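Local coordinates for protein acetyl xylan esterase (Paenibacillus sp. R4, PDB 6AGQ) that hydrolyses acetyl esters as a cold-active esterase of the alpha/beta-hydrolase class, probably removing acetyl groups from xylan, at residues L11-P16 and F283-H288; P134-I138 and R234-P238; I162-D166 and L197-P201; F210-F214 and L250-M256; I262-M268 and L289-E294. All coordinates share one frame; numbering follows the deposited sequence.

Contact 1: L11-P16 and F283-H288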
# COMPACT_ATOMS: atom_id res chain seq x y z
N LEU A 11 -27.02 2.67 14.67
CA LEU A 11 -26.02 3.36 15.51
C LEU A 11 -26.70 4.11 16.64
O LEU A 11 -26.27 3.99 17.76
CB LEU A 11 -25.13 4.34 14.71
CG LEU A 11 -23.93 3.69 13.97
CD1 LEU A 11 -23.15 4.65 13.08
CD2 LEU A 11 -22.99 3.00 14.93
N GLN A 12 -27.81 4.80 16.36
CA GLN A 12 -28.44 5.69 17.34
C GLN A 12 -29.48 5.04 18.29
O GLN A 12 -29.93 5.66 19.25
CB GLN A 12 -28.99 6.97 16.66
CG GLN A 12 -29.90 6.83 15.45
CD GLN A 12 -30.27 8.17 14.82
OE1 GLN A 12 -29.98 8.42 13.64
NE2 GLN A 12 -30.91 9.05 15.60
N ASP A 13 -29.84 3.80 18.04
CA ASP A 13 -30.54 2.98 19.04
C ASP A 13 -29.54 2.10 19.80
O ASP A 13 -29.96 1.24 20.59
CB ASP A 13 -31.53 2.01 18.37
CG ASP A 13 -32.73 2.70 17.70
OD1 ASP A 13 -32.96 3.92 17.86
OD2 ASP A 13 -33.47 1.95 17.01
N TYR A 14 -28.22 2.27 19.53
CA TYR A 14 -27.19 1.36 20.05
C TYR A 14 -26.82 1.76 21.47
O TYR A 14 -26.14 2.76 21.71
CB TYR A 14 -25.94 1.30 19.16
CG TYR A 14 -24.92 0.26 19.63
CD1 TYR A 14 -25.29 -1.05 19.92
CD2 TYR A 14 -23.57 0.61 19.78
CE1 TYR A 14 -24.35 -2.00 20.34
CE2 TYR A 14 -22.63 -0.33 20.20
CZ TYR A 14 -22.99 -1.61 20.49
OH TYR A 14 -22.01 -2.52 20.95
N LYS A 15 -27.24 0.94 22.41
CA LYS A 15 -27.11 1.22 23.80
C LYS A 15 -26.76 -0.11 24.50
O LYS A 15 -27.57 -0.69 25.18
CB LYS A 15 -28.41 1.83 24.29
CG LYS A 15 -28.33 2.30 25.71
CD LYS A 15 -29.47 3.25 26.07
CE LYS A 15 -29.30 3.57 27.54
NZ LYS A 15 -30.28 4.49 28.09
N PRO A 16 -25.51 -0.58 24.35
CA PRO A 16 -25.10 -1.84 24.98
C PRO A 16 -25.08 -1.75 26.51
O PRO A 16 -25.12 -0.65 27.05
CB PRO A 16 -23.67 -2.04 24.45
CG PRO A 16 -23.18 -0.62 24.27
CD PRO A 16 -24.36 0.19 23.88
N PHE A 283 -21.10 6.23 19.66
CA PHE A 283 -22.54 6.17 19.91
C PHE A 283 -22.93 5.47 21.21
O PHE A 283 -23.81 5.98 21.94
CB PHE A 283 -23.33 5.62 18.71
CG PHE A 283 -23.85 6.70 17.79
CD1 PHE A 283 -24.85 7.55 18.21
CD2 PHE A 283 -23.29 6.91 16.51
CE1 PHE A 283 -25.30 8.57 17.38
CE2 PHE A 283 -23.73 7.93 15.68
CZ PHE A 283 -24.74 8.75 16.11
N ALA A 284 -22.22 4.40 21.56
CA ALA A 284 -22.42 3.71 22.80
C ALA A 284 -22.28 4.56 24.05
O ALA A 284 -23.11 4.44 24.99
CB ALA A 284 -21.47 2.52 22.87
N ALA A 285 -21.22 5.37 24.14
CA ALA A 285 -21.13 6.39 25.22
C ALA A 285 -22.21 7.51 25.09
O ALA A 285 -22.93 7.77 26.07
CB ALA A 285 -19.70 7.00 25.30
N TYR A 286 -22.33 8.14 23.91
CA TYR A 286 -23.40 9.17 23.63
C TYR A 286 -24.78 8.71 24.10
O TYR A 286 -25.48 9.42 24.78
CB TYR A 286 -23.45 9.49 22.11
CG TYR A 286 -24.48 10.54 21.72
CD1 TYR A 286 -24.25 11.87 22.02
CD2 TYR A 286 -25.69 10.21 21.09
CE1 TYR A 286 -25.15 12.84 21.72
CE2 TYR A 286 -26.62 11.19 20.78
CZ TYR A 286 -26.33 12.52 21.10
OH TYR A 286 -27.16 13.63 20.84
N ASN A 287 -25.14 7.47 23.83
CA ASN A 287 -26.49 6.97 24.18
C ASN A 287 -26.68 6.65 25.67
O ASN A 287 -27.81 6.36 26.08
CB ASN A 287 -26.85 5.75 23.30
CG ASN A 287 -27.16 6.14 21.89
OD1 ASN A 287 -27.66 7.23 21.66
ND2 ASN A 287 -26.84 5.29 20.93
N HIS A 288 -25.61 6.71 26.45
CA HIS A 288 -25.64 6.62 27.91
C HIS A 288 -25.48 7.94 28.68
O HIS A 288 -25.60 7.96 29.86
CB HIS A 288 -24.52 5.63 28.38
CG HIS A 288 -24.94 4.20 28.31
ND1 HIS A 288 -24.45 3.34 27.35
CD2 HIS A 288 -25.82 3.49 29.05
CE1 HIS A 288 -24.99 2.14 27.52
NE2 HIS A 288 -25.83 2.21 28.54
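Leu11 and Phe283 cross at about a right angle, Leu11 CB lying 3.6 Å from Phe283 CD2 while the Leu11 carbonyl carbon and Gln12 N sit over one face of the phenyl ring. Further along, Asn287 donates ND2 to Tyr14 O (2.7 Å, N-H...O 164°). The acceptor lies in the plane of the amide, but the donor stands above the Tyr14 carbonyl plane. The Tyr14 ring, whose OH bonds to His213, has Pro16 CD over the centre of one face, and Pro16 CG reaches Ala284 CB (3.8 Å). Lys15 and His288 make the other main pair. With Lys15 CG anti to the backbone N (chi1 -174°) and the chain extended beyond it, CG lies over the imidazole face, 4.0 Å from the His288 ring centroid, as a CH-pi contact. His288 ND1 bonds back to Ala284 O (2.9 Å), which fixes the ring's rotation. Replacing His288 by an alanine would probably cost Ala284 O this bond and strip Lys15 CG of the ring beneath it. The chemistry is mixed: the amide-to-carbonyl hydrogen bond from Asn287 ties the N-terminal loop to the region of helix 279-286, and apolar packing and the CH-pi contact make up much of the rest.

Contact 2: P134-I138 and R234-P238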
# COMPACT_ATOMS: atom_id res chain seq x y z
N PRO A 134 3.90 -2.98 37.46
CA PRO A 134 4.48 -4.30 37.79
C PRO A 134 5.18 -5.03 36.66
O PRO A 134 5.93 -5.96 36.93
CB PRO A 134 3.29 -5.14 38.30
CG PRO A 134 2.05 -4.35 38.02
CD PRO A 134 2.44 -2.95 37.63
N GLN A 135 4.91 -4.68 35.41
CA GLN A 135 5.48 -5.43 34.30
C GLN A 135 5.83 -4.45 33.23
O GLN A 135 5.55 -3.26 33.35
CB GLN A 135 4.47 -6.47 33.73
CG GLN A 135 3.89 -7.47 34.76
CD GLN A 135 3.14 -8.69 34.17
OE1 GLN A 135 2.83 -8.78 32.97
NE2 GLN A 135 2.84 -9.65 35.04
N GLY A 136 6.40 -4.95 32.14
CA GLY A 136 6.54 -4.12 30.96
C GLY A 136 5.27 -3.89 30.15
O GLY A 136 4.11 -4.03 30.63
N GLY A 137 5.47 -3.53 28.88
CA GLY A 137 4.32 -3.44 27.97
C GLY A 137 4.61 -3.39 26.51
O GLY A 137 5.72 -3.55 26.09
N ILE A 138 3.55 -3.10 25.75
CA ILE A 138 3.60 -2.84 24.33
C ILE A 138 4.05 -1.38 24.19
O ILE A 138 3.60 -0.55 24.97
CB ILE A 138 2.16 -3.00 23.74
CG1 ILE A 138 1.62 -4.42 24.02
CG2 ILE A 138 2.08 -2.69 22.25
CD1 ILE A 138 2.51 -5.59 23.63
N ARG A 234 -1.29 -10.95 22.03
CA ARG A 234 -0.31 -11.62 21.21
C ARG A 234 0.97 -11.96 21.96
O ARG A 234 1.55 -13.02 21.69
CB ARG A 234 0.04 -10.82 19.97
CG ARG A 234 -1.02 -10.78 18.91
CD ARG A 234 -0.64 -9.84 17.78
NE ARG A 234 0.63 -10.18 17.10
CZ ARG A 234 0.74 -10.99 16.05
NH1 ARG A 234 -0.33 -11.56 15.53
NH2 ARG A 234 1.92 -11.21 15.48
N ARG A 235 1.44 -11.08 22.84
CA ARG A 235 2.70 -11.34 23.61
C ARG A 235 2.59 -12.01 25.00
O ARG A 235 3.49 -12.66 25.44
CB ARG A 235 3.46 -10.06 23.77
CG ARG A 235 3.89 -9.49 22.45
CD ARG A 235 5.35 -9.26 22.56
NE ARG A 235 5.95 -8.50 21.47
CZ ARG A 235 6.90 -8.96 20.67
NH1 ARG A 235 7.33 -10.22 20.72
NH2 ARG A 235 7.40 -8.16 19.79
N TYR A 236 1.52 -11.76 25.70
CA TYR A 236 1.39 -12.15 27.10
C TYR A 236 0.39 -13.27 27.26
O TYR A 236 0.44 -13.98 28.25
CB TYR A 236 0.91 -10.95 27.95
CG TYR A 236 1.92 -9.84 28.18
CD1 TYR A 236 2.11 -8.82 27.24
CD2 TYR A 236 2.70 -9.80 29.33
CE1 TYR A 236 3.08 -7.83 27.43
CE2 TYR A 236 3.63 -8.79 29.54
CZ TYR A 236 3.83 -7.82 28.57
OH TYR A 236 4.74 -6.82 28.75
N ASP A 237 -0.54 -13.44 26.32
CA ASP A 237 -1.73 -14.29 26.58
C ASP A 237 -2.45 -14.69 25.28
O ASP A 237 -3.55 -14.24 25.04
CB ASP A 237 -2.66 -13.51 27.52
CG ASP A 237 -3.88 -14.30 27.91
OD1 ASP A 237 -3.83 -15.55 27.88
OD2 ASP A 237 -4.92 -13.68 28.19
N PRO A 238 -1.84 -15.53 24.44
CA PRO A 238 -2.42 -15.85 23.13
C PRO A 238 -3.74 -16.68 23.13
O PRO A 238 -4.47 -16.65 22.12
CB PRO A 238 -1.33 -16.67 22.45
CG PRO A 238 -0.11 -16.46 23.26
CD PRO A 238 -0.61 -16.31 24.65
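The phenol ring of Tyr236 approaches the backbone of Gly136 and Gly137 with its hydroxyl end leading. At the ring edge, near its plane, is Ile138 CD1, 4.4 Å from Tyr236 CE1. The flat amide of Gln135 slides past the ring in the opposite direction, the two planes only 19° apart, and its OE1 comes within 3.5 Å of Tyr236 CE2 at an oblique approach. From its own helix, Trp232 stacks on the tyrosine ring. Tyr236 CG sits beside the backbone N, anti to the carbonyl carbon (chi1 -72°), which carries the ring toward the glycine pair: Tyr236 OH ends 3.3 Å from Gly136 C. No hydrogen bond joins the two segments; the phenol instead bonds to Gly125 O of a second subunit.

The contact sets the last turn of helix 226-236 against the loop that leads from strand 114-118 to helix 153-170, within the alpha/beta-hydrolase fold. Asp237 is the first residue to leave the helical conformation, so Tyr236 belongs to the very end of the helix.

On the helix side Arg235 CG adds an aliphatic touch to Ile138 CD1 (4.3 Å). Ile138 reaches it through its CD1, which is swung round by chi2 of -51°. The same region is an assembly interface: Arg235 NH2 forms a weak hydrogen bond to Ser96 of the second subunit, and Arg234 NH2 a salt bridge with Glu304 of a third.

Contact 3: I162-D166 and L197-P201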
# COMPACT_ATOMS: atom_id res chain seq x y z
N ILE A 162 -8.59 15.78 36.54
CA ILE A 162 -9.46 16.39 37.56
C ILE A 162 -8.71 17.52 38.27
O ILE A 162 -9.26 18.60 38.64
CB ILE A 162 -9.95 15.30 38.56
CG1 ILE A 162 -11.08 14.46 37.92
CG2 ILE A 162 -10.40 15.90 39.92
CD1 ILE A 162 -11.30 13.13 38.65
N ARG A 163 -7.43 17.27 38.49
CA ARG A 163 -6.59 18.30 39.06
C ARG A 163 -6.41 19.53 38.14
O ARG A 163 -6.20 20.63 38.68
CB ARG A 163 -5.26 17.69 39.52
CG ARG A 163 -5.49 16.77 40.70
CD ARG A 163 -4.32 15.84 40.93
NE ARG A 163 -3.21 16.53 41.59
CZ ARG A 163 -3.12 16.82 42.88
NH1 ARG A 163 -4.09 16.47 43.76
NH2 ARG A 163 -2.02 17.44 43.30
N ALA A 164 -6.53 19.39 36.82
CA ALA A 164 -6.68 20.56 35.94
C ALA A 164 -7.93 21.40 36.26
O ALA A 164 -7.93 22.61 36.15
CB ALA A 164 -6.68 20.13 34.49
N LEU A 165 -9.01 20.77 36.69
CA LEU A 165 -10.19 21.54 37.13
C LEU A 165 -9.90 22.23 38.47
O LEU A 165 -10.34 23.36 38.64
CB LEU A 165 -11.42 20.67 37.29
CG LEU A 165 -11.73 19.74 36.13
CD1 LEU A 165 -12.82 18.73 36.53
CD2 LEU A 165 -12.08 20.52 34.87
N ASP A 166 -9.15 21.59 39.38
CA ASP A 166 -8.64 22.23 40.63
C ASP A 166 -7.77 23.44 40.27
O ASP A 166 -7.83 24.46 40.94
CB ASP A 166 -7.72 21.31 41.54
CG ASP A 166 -8.43 20.02 42.09
OD1 ASP A 166 -9.66 19.91 42.03
OD2 ASP A 166 -7.71 19.09 42.60
N LEU A 197 -16.46 12.02 36.38
CA LEU A 197 -15.90 11.91 37.73
C LEU A 197 -15.94 13.21 38.56
O LEU A 197 -15.58 13.20 39.75
CB LEU A 197 -14.43 11.43 37.62
CG LEU A 197 -14.26 10.02 37.01
CD1 LEU A 197 -12.81 9.56 37.05
CD2 LEU A 197 -15.13 8.98 37.71
N ASP A 198 -16.39 14.30 37.97
CA ASP A 198 -16.42 15.58 38.68
C ASP A 198 -17.68 16.30 38.35
O ASP A 198 -18.04 16.37 37.19
CB ASP A 198 -15.21 16.44 38.25
CG ASP A 198 -14.86 17.52 39.28
OD1 ASP A 198 -14.06 17.23 40.19
OD2 ASP A 198 -15.36 18.68 39.18
N SER A 199 -18.30 16.91 39.35
CA SER A 199 -19.56 17.67 39.17
C SER A 199 -19.43 19.07 38.62
O SER A 199 -20.46 19.69 38.38
CB SER A 199 -20.30 17.88 40.49
OG SER A 199 -20.49 16.67 41.15
N ARG A 200 -18.23 19.61 38.55
CA ARG A 200 -18.07 21.05 38.28
C ARG A 200 -18.31 21.47 36.80
O ARG A 200 -18.87 22.55 36.57
CB ARG A 200 -16.71 21.59 38.79
CG ARG A 200 -16.65 21.78 40.33
CD ARG A 200 -15.22 21.96 40.84
NE ARG A 200 -14.34 20.77 40.60
CZ ARG A 200 -13.06 20.67 40.96
NH1 ARG A 200 -12.46 21.66 41.61
NH2 ARG A 200 -12.36 19.57 40.69
N PRO A 201 -17.85 20.67 35.82
CA PRO A 201 -17.98 21.08 34.42
C PRO A 201 -19.43 21.22 34.02
O PRO A 201 -20.25 20.38 34.36
CB PRO A 201 -17.31 19.95 33.64
CG PRO A 201 -16.45 19.26 34.61
CD PRO A 201 -17.12 19.38 35.93
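Ile162 and Asp198 bring their CA atoms to 7.1 Å, and Leu165 and Arg200 theirs somewhat farther apart, where helix 153-170 runs past the irregular segment 197-201. Arg200 carries most of the polar work. Its guanidinium grips Asp198 side-on, NE giving an almost straight bond to OD2 (2.7 Å, 175°) on the syn lone pair and NH2 reaching OD1 (2.9 Å). The same NH2 bonds across to Asp166 OD1 (3.0 Å), which lies in the guanidinium plane and is met nearly along its own C-O axis. A longer, weak bond runs from NH1 to that oxygen. The Asp166 carboxylate is turned 50° from the guanidinium, whereas Leu165 CB lies over one face of the group. The bend of the arginine at chi3 (-63°) brings its charged end to both acids. Asp198 OD2 also accepts from Arg200 N (3.1 Å). Aliphatic groups flank the charges: Ile162 CD1 packs on Leu197 CB (3.7 Å), and Leu165 CD1 reaches Pro201 CG and also lies against the carboxylate of Asp198, 3.6 Å from its CG. One positive group between two carboxylates would be expected to ease the repulsion of the acids. The loop thus combines an Asx turn with an Asp-Arg-Asp salt-bridge network, joining helix 153-170 to the connection between helix 186-197 and strand 203-207, one helix-to-strand link of the alpha/beta-hydrolase core.

Contact 4: F210-F214 and L250-M256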
# COMPACT_ATOMS: atom_id res chain seq x y z
N PHE A 210 -11.92 8.42 22.11
CA PHE A 210 -11.17 7.19 22.35
C PHE A 210 -11.46 6.76 23.77
O PHE A 210 -12.17 7.48 24.52
CB PHE A 210 -9.68 7.53 22.10
CG PHE A 210 -8.74 6.40 22.28
CD1 PHE A 210 -8.80 5.29 21.45
CD2 PHE A 210 -7.74 6.46 23.23
CE1 PHE A 210 -7.90 4.24 21.60
CE2 PHE A 210 -6.87 5.41 23.41
CZ PHE A 210 -6.96 4.29 22.60
N LEU A 211 -11.02 5.54 24.14
CA LEU A 211 -11.29 4.99 25.48
C LEU A 211 -12.76 4.68 25.76
O LEU A 211 -13.22 4.76 26.91
CB LEU A 211 -10.75 5.88 26.63
CG LEU A 211 -9.36 6.51 26.38
CD1 LEU A 211 -9.02 7.70 27.28
CD2 LEU A 211 -8.31 5.42 26.47
N CYS A 212 -13.50 4.28 24.73
CA CYS A 212 -14.93 3.94 24.87
C CYS A 212 -15.14 2.53 24.35
O CYS A 212 -14.57 2.14 23.34
CB CYS A 212 -15.88 4.90 24.12
SG CYS A 212 -15.83 6.65 24.66
N HIS A 213 -16.03 1.83 25.03
CA HIS A 213 -16.47 0.51 24.70
C HIS A 213 -15.31 -0.41 24.30
O HIS A 213 -15.30 -0.92 23.18
CB HIS A 213 -17.58 0.65 23.63
CG HIS A 213 -18.48 -0.53 23.54
ND1 HIS A 213 -18.46 -1.55 24.47
CD2 HIS A 213 -19.45 -0.84 22.65
CE1 HIS A 213 -19.36 -2.47 24.13
NE2 HIS A 213 -19.96 -2.07 23.02
N PHE A 214 -14.33 -0.55 25.21
CA PHE A 214 -13.05 -1.26 24.94
C PHE A 214 -13.10 -2.62 24.24
O PHE A 214 -12.33 -2.89 23.32
CB PHE A 214 -12.22 -1.43 26.20
CG PHE A 214 -11.50 -0.17 26.66
CD1 PHE A 214 -10.40 0.31 25.96
CD2 PHE A 214 -11.92 0.50 27.80
CE1 PHE A 214 -9.72 1.44 26.38
CE2 PHE A 214 -11.26 1.63 28.23
CZ PHE A 214 -10.16 2.11 27.51
N LEU A 250 -10.14 -2.44 32.38
CA LEU A 250 -10.47 -1.34 31.46
C LEU A 250 -11.87 -0.74 31.69
O LEU A 250 -12.10 0.47 31.37
CB LEU A 250 -10.29 -1.81 30.01
CG LEU A 250 -8.83 -2.17 29.59
CD1 LEU A 250 -8.73 -2.87 28.22
CD2 LEU A 250 -7.95 -0.95 29.55
N SER A 251 -12.78 -1.54 32.28
CA SER A 251 -14.15 -1.06 32.55
C SER A 251 -14.22 0.18 33.50
O SER A 251 -15.06 1.06 33.34
CB SER A 251 -15.01 -2.24 33.10
OG SER A 251 -14.54 -2.60 34.44
N TYR A 252 -13.32 0.24 34.47
CA TYR A 252 -13.17 1.42 35.36
C TYR A 252 -12.84 2.71 34.65
O TYR A 252 -13.10 3.78 35.19
CB TYR A 252 -12.11 1.15 36.44
CG TYR A 252 -12.54 0.08 37.42
CD1 TYR A 252 -13.32 0.39 38.54
CD2 TYR A 252 -12.17 -1.25 37.22
CE1 TYR A 252 -13.71 -0.60 39.44
CE2 TYR A 252 -12.56 -2.24 38.12
CZ TYR A 252 -13.32 -1.92 39.21
OH TYR A 252 -13.72 -2.93 40.07
N PHE A 253 -12.31 2.61 33.43
CA PHE A 253 -11.84 3.75 32.66
C PHE A 253 -12.65 3.97 31.39
O PHE A 253 -12.33 4.87 30.57
CB PHE A 253 -10.35 3.56 32.35
CG PHE A 253 -9.59 3.21 33.50
CD1 PHE A 253 -9.14 4.20 34.37
CD2 PHE A 253 -9.33 1.88 33.80
CE1 PHE A 253 -8.49 3.86 35.54
CE2 PHE A 253 -8.71 1.54 34.97
CZ PHE A 253 -8.24 2.53 35.80
N ASP A 254 -13.71 3.19 31.21
CA ASP A 254 -14.44 3.17 29.95
C ASP A 254 -15.39 4.39 29.86
O ASP A 254 -16.27 4.58 30.69
CB ASP A 254 -15.21 1.87 29.78
CG ASP A 254 -15.64 1.62 28.33
OD1 ASP A 254 -16.28 2.50 27.70
OD2 ASP A 254 -15.34 0.51 27.82
N GLY A 255 -15.20 5.19 28.81
CA GLY A 255 -16.05 6.38 28.59
C GLY A 255 -17.55 6.12 28.57
O GLY A 255 -18.33 6.98 28.96
N MET A 256 -17.97 4.96 28.11
CA MET A 256 -19.38 4.55 28.20
C MET A 256 -19.91 4.50 29.66
O MET A 256 -21.00 4.98 29.98
CB MET A 256 -19.49 3.19 27.54
CG MET A 256 -20.85 2.52 27.57
SD MET A 256 -20.70 1.05 26.56
CE MET A 256 -20.02 -0.17 27.69
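Asp254 and the backbone of His213 and Phe214 form the tight centre of this contact. His213 N donates to Asp254 OD1 (2.8 Å) and Phe214 N to OD2 (3.0 Å), both from the syn side and somewhat out of the carboxylate plane. OD1 takes Met256 N as well, on its anti lone pair, as a capping bond for helix 255-259. With CG anti to the backbone N (chi1 -163°), the carboxylate is turned into this cluster of amides. Beside it Gly255 N donates to Leu211 O (2.8 Å, 174°) in the carbonyl plane, and the absence of a side chain lets Gly255 CA lie 3.9 Å from Cys212 SG. Phe214 crosses Leu250 at about a right angle, its CD2 3.6 Å from Leu250 CB. Substituting Asp254 by an alanine is likely to leave the amides of His213, Phe214 and Met256 without their shared acceptor and so weaken the starts of helices 214-219 and 255-259.

The looser side lies at His213, which is partly exposed and has Tyr14 as its polar partner: Met256 SD sits over one face of the imidazole, 4.2 Å from its centroid. A bound zinc ion is about 4 Å from the Asp254 side chain. The segment 210-214 leads from strand 203-207 into helix 214-219; helix 226-236 covers Phe214, and helix 279-286 covers Cys212 and Met256.

Contact 5: I262-M268 and L289-E294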
# COMPACT_ATOMS: atom_id res chain seq x y z
N ILE A 262 -22.35 11.63 33.71
CA ILE A 262 -22.28 13.00 33.22
C ILE A 262 -23.64 13.66 33.24
O ILE A 262 -24.57 13.16 32.59
CB ILE A 262 -21.73 13.07 31.77
CG1 ILE A 262 -20.30 12.51 31.73
CG2 ILE A 262 -21.76 14.49 31.22
CD1 ILE A 262 -19.68 12.40 30.37
N LYS A 263 -23.76 14.78 33.95
CA LYS A 263 -24.99 15.65 33.95
C LYS A 263 -24.85 16.98 33.19
O LYS A 263 -25.84 17.66 32.90
CB LYS A 263 -25.42 16.02 35.38
CG LYS A 263 -26.17 14.94 36.14
CD LYS A 263 -25.32 14.23 37.19
CE LYS A 263 -26.12 13.86 38.45
NZ LYS A 263 -27.39 13.15 38.11
N ALA A 264 -23.60 17.36 32.94
CA ALA A 264 -23.25 18.36 31.97
C ALA A 264 -23.98 18.16 30.64
O ALA A 264 -24.26 17.05 30.24
CB ALA A 264 -21.69 18.39 31.75
N ARG A 265 -24.28 19.28 29.99
CA ARG A 265 -24.75 19.34 28.62
C ARG A 265 -23.60 19.00 27.70
O ARG A 265 -22.54 19.56 27.88
CB ARG A 265 -25.31 20.75 28.31
CG ARG A 265 -25.73 20.94 26.87
CD ARG A 265 -26.26 22.35 26.56
NE ARG A 265 -27.27 22.76 27.53
CZ ARG A 265 -28.59 22.54 27.44
NH1 ARG A 265 -29.17 21.96 26.38
NH2 ARG A 265 -29.36 23.01 28.43
N THR A 266 -23.81 18.13 26.72
CA THR A 266 -22.72 17.54 25.91
C THR A 266 -22.96 17.74 24.40
O THR A 266 -24.10 17.57 23.94
CB THR A 266 -22.63 16.05 26.16
OG1 THR A 266 -22.47 15.82 27.55
CG2 THR A 266 -21.44 15.40 25.45
N LEU A 267 -21.89 18.13 23.69
CA LEU A 267 -21.86 18.24 22.22
C LEU A 267 -20.78 17.31 21.77
O LEU A 267 -19.56 17.61 21.94
CB LEU A 267 -21.49 19.65 21.72
CG LEU A 267 -21.29 19.81 20.19
CD1 LEU A 267 -22.60 19.63 19.45
CD2 LEU A 267 -20.72 21.14 19.79
N MET A 268 -21.20 16.20 21.17
CA MET A 268 -20.32 15.24 20.59
C MET A 268 -20.22 15.24 19.05
O MET A 268 -21.22 15.16 18.38
CB MET A 268 -20.71 13.84 21.07
CG MET A 268 -19.63 12.84 20.71
SD MET A 268 -19.88 11.15 21.20
CE MET A 268 -20.06 11.25 22.99
N LEU A 289 -25.23 9.03 28.00
CA LEU A 289 -25.15 10.35 28.67
C LEU A 289 -26.44 10.57 29.45
O LEU A 289 -27.50 10.26 28.94
CB LEU A 289 -24.95 11.45 27.65
CG LEU A 289 -23.58 11.44 26.93
CD1 LEU A 289 -23.60 12.43 25.82
CD2 LEU A 289 -22.43 11.78 27.87
N ALA A 290 -26.33 11.04 30.68
CA ALA A 290 -27.48 11.26 31.52
C ALA A 290 -28.09 12.68 31.25
O ALA A 290 -29.32 12.85 31.37
CB ALA A 290 -27.10 11.09 33.00
N GLY A 291 -27.29 13.66 30.85
CA GLY A 291 -27.80 15.05 30.71
C GLY A 291 -28.16 15.37 29.28
O GLY A 291 -27.97 14.55 28.41
N PRO A 292 -28.60 16.61 28.99
CA PRO A 292 -28.82 17.03 27.59
C PRO A 292 -27.61 16.87 26.69
O PRO A 292 -26.47 17.04 27.13
CB PRO A 292 -29.14 18.53 27.71
CG PRO A 292 -29.40 18.77 29.17
CD PRO A 292 -28.62 17.74 29.92
N LYS A 293 -27.87 16.60 25.41
CA LYS A 293 -26.85 16.24 24.48
C LYS A 293 -27.23 16.52 23.06
O LYS A 293 -28.43 16.53 22.72
CB LYS A 293 -26.59 14.76 24.58
CG LYS A 293 -27.81 13.90 24.25
CD LYS A 293 -27.46 12.42 24.41
CE LYS A 293 -28.48 11.52 23.75
NZ LYS A 293 -29.28 10.87 24.79
N GLU A 294 -26.21 16.65 22.23
CA GLU A 294 -26.35 17.00 20.81
C GLU A 294 -25.21 16.35 20.16
O GLU A 294 -24.19 16.27 20.76
CB GLU A 294 -26.16 18.49 20.59
CG GLU A 294 -27.33 19.35 20.94
CD GLU A 294 -27.01 20.85 20.80
OE1 GLU A 294 -27.36 21.59 21.76
OE2 GLU A 294 -26.40 21.29 19.76
O HOH W 1 -24.78 15.04 28.71
O HOH W 2 -27.97 20.46 24.17
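Thr266 and Leu289 reach toward each other tip to tip, Thr266 CG2 meeting Leu289 CD1 at 3.7 Å, and Ile262 CD1 lies alongside the other branch, Leu289 CD2 (3.8 Å). Arg265 and Pro292 cross at about a right angle, the proline ring covering one face of the guanidinium. Bending at chi3 (-50°) turns the guanidinium over the proline, with Pro292 CB 3.7 Å from Arg265 NH1. Behind these side chains the backbones run as parallel strands: Thr266 N bonds to Pro292 O (2.9 Å), Glu294 N to Thr266 O, and Met268 N to Glu294 O (3.0 Å). Before the strands pair, Ile262 O receives only weak bonds from Ala290 N and Gly291 N.

Two waters extend the network. One donates to Ala264 O and Pro292 O and accepts from Thr266 OG1 (2.7 Å); the other links Arg265 NH1 (2.9 Å) to Glu294 OE1, whose partner oxygen OE2 is paired with Arg296. Strand 203-207 adjoins strand 265-271 on its far side, and helix 279-286 connects the two strands here as a beta-alpha-beta unit. Arg265 makes a cation-pi contact with Tyr320 of helix 309-320. Backbone hydrogen bonds thus join the two strands, while between Arg265 and Glu294 the opposite charges are bridged by water rather than in direct contact, each having another partner, Tyr320 and Arg296 respectively.

How the contacts relate
Contacts 1 and 4 touch directly: the hydrogen bond between Tyr14 OH and His213 NE2 spans 2.9 Å, and Met256 packs against His288 and Pro16. Contact 1 also meets contact 5 through Tyr286, which lies on the helix joining the two strands of contact 5. Contact 3 adjoins contact 5 at Pro201 O and Ala264 CB, 3.6 Å apart. Contact 2 is remote, its nearest atoms about 11 Å from contact 4 and its centre about 36 Å from that of contact 5. A zinc ion lies beside contact 4, where Leu211 is also near a sequence that fits a nucleophile elbow around Ser185, consistent with proximity to the active site.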